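Local structure of toxin protein (Yersinia entomophaga, 6AQK) at residues E90-T102 against G173-F187. The protein probably transfers ADP-ribose from NAD+ to a target molecule, acting as the C-terminal toxin domain of RHS2. Residues are numbered along the deposited sequence; the frame is centred on the assembly and turned at random. Where two conformers were deposited one is given.
Sequences EWSGYHSADVNET and GVSEGLYASEGEVTF
Ser96 and Val174 face each other as a non-hydrogen-bonded antiparallel pair, an isolated beta bridge that ties the run from helix 74-90 to strand 101-106 to the loop ahead of strand 184-187, in what is probably an ADP-ribosyltransferase fold. Ser175 N donates to His95 O on one flank of the pair, and Ala97 N to Gly173 O on the other. Glu176, next in line, points its side chain at Tyr94 and His95. With CG anti to the backbone N (chi1 -162°), CG comes over one face of Tyr94, 4.1 Å from the ring centroid, a CH-pi contact; the bend at chi2 (71°) then swings the carboxylate to His95. That turn brings OE2 to His95 N, whose hydrogen bond it takes on its anti lone pair at 2.8 Å. OE2 also meets ND1 of the imidazole in a His-carboxylate bond with the two planes nearly coplanar, 29° apart; this histidine has a second conformer, so that very short bond is doubtful in length.

Val174 splits its two methyls along Trp91: CG1 lies 3.5 Å from NE1 and CG2 3.6 Å from CZ2. The indole nitrogen donates to Ala172 O, while Thr186 O sits at the ring's edge, in plane, already accepting from Val174 N. Farther along, Val185 directs its two methyls at Ala97 and Thr102, CG1 3.7 Å from Ala97 CB and CG2 4.0 Å from Thr102 CG2, while its backbone pairs with Thr147 of strand 145-148. On the Ser96 side a water links the two segments, accepting from Ser96 OG; the water oxygen lies 2.8 Å from Gly173 O, to which it donates.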
loop_
_atom_site.group_PDB
_atom_site.type_symbol
_atom_site.label_atom_id
_atom_site.label_comp_id
_atom_site.label_asym_id
_atom_site.label_seq_id
_atom_site.Cartn_x
_atom_site.Cartn_y
_atom_site.Cartn_z
ATOM N N GLU A 90 14.394 9.211 8.764
ATOM C CA GLU A 90 14.341 10.339 7.865
ATOM C C GLU A 90 12.997 10.928 7.715
ATOM O O GLU A 90 12.853 12.006 7.080
ATOM C CB GLU A 90 14.867 9.926 6.488
ATOM C CG GLU A 90 16.341 9.503 6.516
ATOM C CD GLU A 90 16.888 9.046 5.215
ATOM O OE1 GLU A 90 16.130 8.970 4.229
ATOM O OE2 GLU A 90 18.121 8.791 5.143
ATOM N N TRP A 91 11.971 10.221 8.169
ATOM C CA TRP A 91 10.603 10.506 7.648
ATOM C C TRP A 91 10.160 11.967 7.875
ATOM O O TRP A 91 9.571 12.654 6.951
ATOM C CB TRP A 91 9.518 9.529 8.217
ATOM C CG TRP A 91 8.278 9.508 7.342
ATOM C CD1 TRP A 91 7.177 10.274 7.472
ATOM C CD2 TRP A 91 8.057 8.687 6.174
ATOM N NE1 TRP A 91 6.302 10.024 6.449
ATOM C CE2 TRP A 91 6.810 9.012 5.671
ATOM C CE3 TRP A 91 8.809 7.686 5.523
ATOM C CZ2 TRP A 91 6.308 8.457 4.498
ATOM C CZ3 TRP A 91 8.280 7.094 4.372
ATOM C CH2 TRP A 91 7.022 7.486 3.886
ATOM N N SER A 92 10.411 12.462 9.082
ATOM C CA SER A 92 9.948 13.831 9.417
ATOM C C SER A 92 10.612 14.886 8.530
ATOM O O SER A 92 10.037 15.919 8.340
ATOM C CB SER A 92 10.062 14.120 10.919
ATOM O OG SER A 92 11.388 14.487 11.178
ATOM N N GLY A 93 11.797 14.597 7.956
ATOM C CA GLY A 93 12.534 15.510 7.088
ATOM C C GLY A 93 12.055 15.459 5.632
ATOM O O GLY A 93 12.481 16.264 4.854
ATOM N N TYR A 94 11.169 14.508 5.250
ATOM C CA TYR A 94 10.635 14.441 3.891
ATOM C C TYR A 94 9.560 15.471 3.657
ATOM O O TYR A 94 8.890 15.856 4.589
ATOM C CB TYR A 94 10.078 13.016 3.656
ATOM C CG TYR A 94 11.088 11.899 3.649
ATOM C CD1 TYR A 94 12.455 12.109 3.496
ATOM C CD2 TYR A 94 10.632 10.549 3.727
ATOM C CE1 TYR A 94 13.359 11.032 3.440
ATOM C CE2 TYR A 94 11.510 9.490 3.645
ATOM C CZ TYR A 94 12.869 9.721 3.509
ATOM O OH TYR A 94 13.684 8.609 3.464
ATOM N N HIS A 95 9.343 15.879 2.409
ATOM C CA HIS A 95 8.428 16.943 2.085
ATOM C C HIS A 95 7.004 16.395 2.267
ATOM O O HIS A 95 6.638 15.437 1.574
ATOM C CB HIS A 95 8.622 17.368 0.613
ATOM C CG HIS A 95 9.944 18.023 0.294
ATOM N ND1 HIS A 95 11.052 17.307 -0.111
ATOM C CD2 HIS A 95 10.300 19.333 0.209
ATOM C CE1 HIS A 95 12.039 18.139 -0.397
ATOM N NE2 HIS A 95 11.609 19.373 -0.216
ATOM N N SER A 96 6.201 16.998 3.131
ATOM C CA SER A 96 4.850 16.484 3.366
ATOM C C SER A 96 4.029 16.836 2.183
ATOM O O SER A 96 4.204 17.910 1.594
ATOM C CB SER A 96 4.225 17.099 4.597
ATOM O OG SER A 96 4.852 16.590 5.752
ATOM N N ALA A 97 3.139 15.944 1.783
ATOM C CA ALA A 97 2.248 16.277 0.668
ATOM C C ALA A 97 1.184 17.188 1.230
ATOM O O ALA A 97 0.796 16.991 2.349
ATOM C CB ALA A 97 1.620 15.017 0.089
ATOM N N ASP A 98 0.694 18.134 0.426
ATOM C CA ASP A 98 -0.315 19.097 0.905
ATOM C C ASP A 98 -1.656 18.982 0.150
ATOM O O ASP A 98 -2.401 19.942 0.062
ATOM C CB ASP A 98 0.221 20.545 0.774
ATOM C CG ASP A 98 0.658 20.894 -0.660
ATOM O OD1 ASP A 98 0.489 20.070 -1.600
ATOM O OD2 ASP A 98 1.207 22.001 -0.847
ATOM N N VAL A 99 -1.929 17.828 -0.437
ATOM C CA VAL A 99 -3.236 17.574 -1.048
ATOM C C VAL A 99 -4.169 17.058 0.036
ATOM O O VAL A 99 -3.718 16.564 1.045
ATOM C CB VAL A 99 -3.114 16.607 -2.271
ATOM C CG1 VAL A 99 -2.412 17.318 -3.406
ATOM C CG2 VAL A 99 -2.366 15.321 -1.887
ATOM N N ASN A 100 -5.467 17.167 -0.202
ATOM C CA ASN A 100 -6.545 16.708 0.684
ATOM C C ASN A 100 -6.886 15.232 0.543
ATOM O O ASN A 100 -7.505 14.669 1.423
ATOM C CB ASN A 100 -7.879 17.443 0.398
ATOM C CG ASN A 100 -7.837 18.895 0.792
ATOM O OD1 ASN A 100 -7.124 19.281 1.751
ATOM N ND2 ASN A 100 -8.588 19.725 0.042
ATOM N N GLU A 101 -6.476 14.642 -0.556
ATOM C CA GLU A 101 -6.939 13.292 -0.932
ATOM C C GLU A 101 -5.958 12.691 -1.948
ATOM O O GLU A 101 -5.366 13.395 -2.780
ATOM C CB GLU A 101 -8.380 13.283 -1.477
ATOM C CG GLU A 101 -8.574 14.167 -2.677
ATOM C CD GLU A 101 -9.997 14.241 -3.242
ATOM O OE1 GLU A 101 -10.076 14.857 -4.343
ATOM O OE2 GLU A 101 -10.981 13.726 -2.648
ATOM N N THR A 102 -5.817 11.383 -1.850
ATOM C CA THR A 102 -5.020 10.603 -2.803
ATOM C C THR A 102 -5.767 9.284 -3.090
ATOM O O THR A 102 -6.842 9.013 -2.525
ATOM C CB THR A 102 -3.640 10.295 -2.315
ATOM O OG1 THR A 102 -3.712 9.428 -1.164
ATOM C CG2 THR A 102 -2.915 11.509 -2.047
ATOM N N GLY A 173 1.735 11.376 4.784
ATOM C CA GLY A 173 2.007 11.225 3.355
ATOM C C GLY A 173 3.076 12.214 2.923
ATOM O O GLY A 173 3.003 13.402 3.234
ATOM N N VAL A 174 4.038 11.737 2.147
ATOM C CA VAL A 174 5.060 12.591 1.661
ATOM C C VAL A 174 5.180 12.604 0.152
ATOM O O VAL A 174 4.967 11.574 -0.549
ATOM C CB VAL A 174 6.375 12.149 2.259
ATOM C CG1 VAL A 174 6.338 12.233 3.766
ATOM C CG2 VAL A 174 6.817 10.766 1.827
ATOM N N SER A 175 5.520 13.775 -0.354
ATOM C CA SER A 175 5.834 13.953 -1.743
ATOM C C SER A 175 7.299 13.843 -1.886
ATOM O O SER A 175 8.009 14.838 -1.960
ATOM C CB SER A 175 5.260 15.285 -2.225
ATOM O OG SER A 175 5.577 15.462 -3.570
ATOM N N GLU A 176 7.801 12.623 -1.851
ATOM C CA GLU A 176 9.221 12.394 -1.792
ATOM C C GLU A 176 9.598 11.104 -2.520
ATOM O O GLU A 176 8.885 10.162 -2.442
ATOM C CB GLU A 176 9.610 12.308 -0.304
ATOM C CG GLU A 176 11.062 12.489 -0.017
ATOM C CD GLU A 176 11.549 13.905 -0.225
ATOM O OE1 GLU A 176 12.369 14.050 -1.096
ATOM O OE2 GLU A 176 11.118 14.880 0.427
ATOM N N GLY A 177 10.730 11.080 -3.210
ATOM C CA GLY A 177 11.195 9.861 -3.880
ATOM C C GLY A 177 10.990 9.826 -5.390
ATOM O O GLY A 177 10.782 10.821 -6.039
ATOM N N LEU A 178 11.040 8.638 -5.931
ATOM C CA LEU A 178 11.363 8.454 -7.296
ATOM C C LEU A 178 10.249 8.924 -8.210
ATOM O O LEU A 178 10.519 9.350 -9.330
ATOM C CB LEU A 178 11.691 6.987 -7.445
ATOM C CG LEU A 178 12.127 6.301 -8.728
ATOM C CD1 LEU A 178 13.349 6.893 -9.406
ATOM C CD2 LEU A 178 12.442 4.849 -8.382
ATOM N N TYR A 179 9.001 8.946 -7.735
ATOM C CA TYR A 179 7.876 9.334 -8.580
ATOM C C TYR A 179 7.148 10.532 -8.013
ATOM O O TYR A 179 6.047 10.844 -8.479
ATOM C CB TYR A 179 6.929 8.133 -8.710
ATOM C CG TYR A 179 7.633 6.929 -9.304
ATOM C CD1 TYR A 179 8.115 6.993 -10.598
ATOM C CD2 TYR A 179 7.898 5.798 -8.561
ATOM C CE1 TYR A 179 8.799 5.953 -11.173
ATOM C CE2 TYR A 179 8.606 4.716 -9.142
ATOM C CZ TYR A 179 9.041 4.825 -10.452
ATOM O OH TYR A 179 9.746 3.823 -11.082
ATOM N N ALA A 180 7.759 11.224 -7.050
ATOM C CA ALA A 180 7.154 12.446 -6.492
ATOM C C ALA A 180 6.826 13.460 -7.573
ATOM O O ALA A 180 5.756 14.012 -7.567
ATOM C CB ALA A 180 8.074 13.069 -5.477
ATOM N N SER A 181 7.704 13.621 -8.548
ATOM C CA SER A 181 7.479 14.604 -9.637
ATOM C C SER A 181 6.380 14.109 -10.613
ATOM O O SER A 181 5.901 14.884 -11.393
ATOM C CB SER A 181 8.807 14.901 -10.377
ATOM O OG SER A 181 9.235 13.754 -11.119
ATOM N N GLU A 182 5.943 12.837 -10.517
ATOM C CA GLU A 182 4.820 12.325 -11.296
ATOM C C GLU A 182 3.525 12.210 -10.462
ATOM O O GLU A 182 2.617 11.580 -10.932
ATOM C CB GLU A 182 5.207 11.020 -11.957
ATOM C CG GLU A 182 6.683 10.992 -12.319
ATOM C CD GLU A 182 6.952 10.217 -13.564
ATOM O OE1 GLU A 182 6.652 9.015 -13.567
ATOM O OE2 GLU A 182 7.466 10.824 -14.533
ATOM N N GLY A 183 3.450 12.879 -9.273
ATOM C CA GLY A 183 2.280 12.976 -8.427
ATOM C C GLY A 183 2.142 11.893 -7.339
ATOM O O GLY A 183 1.101 11.764 -6.727
ATOM N N GLU A 184 3.183 11.125 -7.099
ATOM C CA GLU A 184 3.058 10.008 -6.134
ATOM C C GLU A 184 3.222 10.585 -4.731
ATOM O O GLU A 184 4.159 11.385 -4.497
ATOM C CB GLU A 184 4.071 8.942 -6.453
ATOM C CG GLU A 184 4.065 7.762 -5.502
ATOM C CD GLU A 184 4.735 6.517 -6.130
ATOM O OE1 GLU A 184 5.857 6.124 -5.734
ATOM O OE2 GLU A 184 4.134 5.932 -7.017
ATOM N N VAL A 185 2.317 10.196 -3.811
ATOM C CA VAL A 185 2.424 10.515 -2.400
ATOM C C VAL A 185 2.587 9.205 -1.644
ATOM O O VAL A 185 1.750 8.340 -1.764
ATOM C CB VAL A 185 1.136 11.240 -1.919
ATOM C CG1 VAL A 185 1.140 11.416 -0.420
ATOM C CG2 VAL A 185 0.917 12.549 -2.671
ATOM N N THR A 186 3.618 9.091 -0.836
ATOM C CA THR A 186 3.887 7.867 -0.117
ATOM C C THR A 186 3.660 7.907 1.376
ATOM O O THR A 186 3.895 8.967 2.055
ATOM C CB THR A 186 5.377 7.517 -0.393
ATOM O OG1 THR A 186 5.626 7.668 -1.799
ATOM C CG2 THR A 186 5.745 6.066 0.048
ATOM N N PHE A 187 3.276 6.755 1.933
ATOM C CA PHE A 187 2.956 6.645 3.347
ATOM C C PHE A 187 3.862 5.638 3.934
ATOM O O PHE A 187 4.316 4.736 3.233
ATOM C CB PHE A 187 1.509 6.296 3.566
ATOM C CG PHE A 187 0.582 7.403 3.179
ATOM C CD1 PHE A 187 0.277 7.637 1.843
ATOM C CD2 PHE A 187 0.149 8.301 4.131
ATOM C CE1 PHE A 187 -0.579 8.659 1.489
ATOM C CE2 PHE A 187 -0.722 9.323 3.792
ATOM C CZ PHE A 187 -1.058 9.521 2.465
HETATM O O HOH W 1 3.196 14.242 5.846
#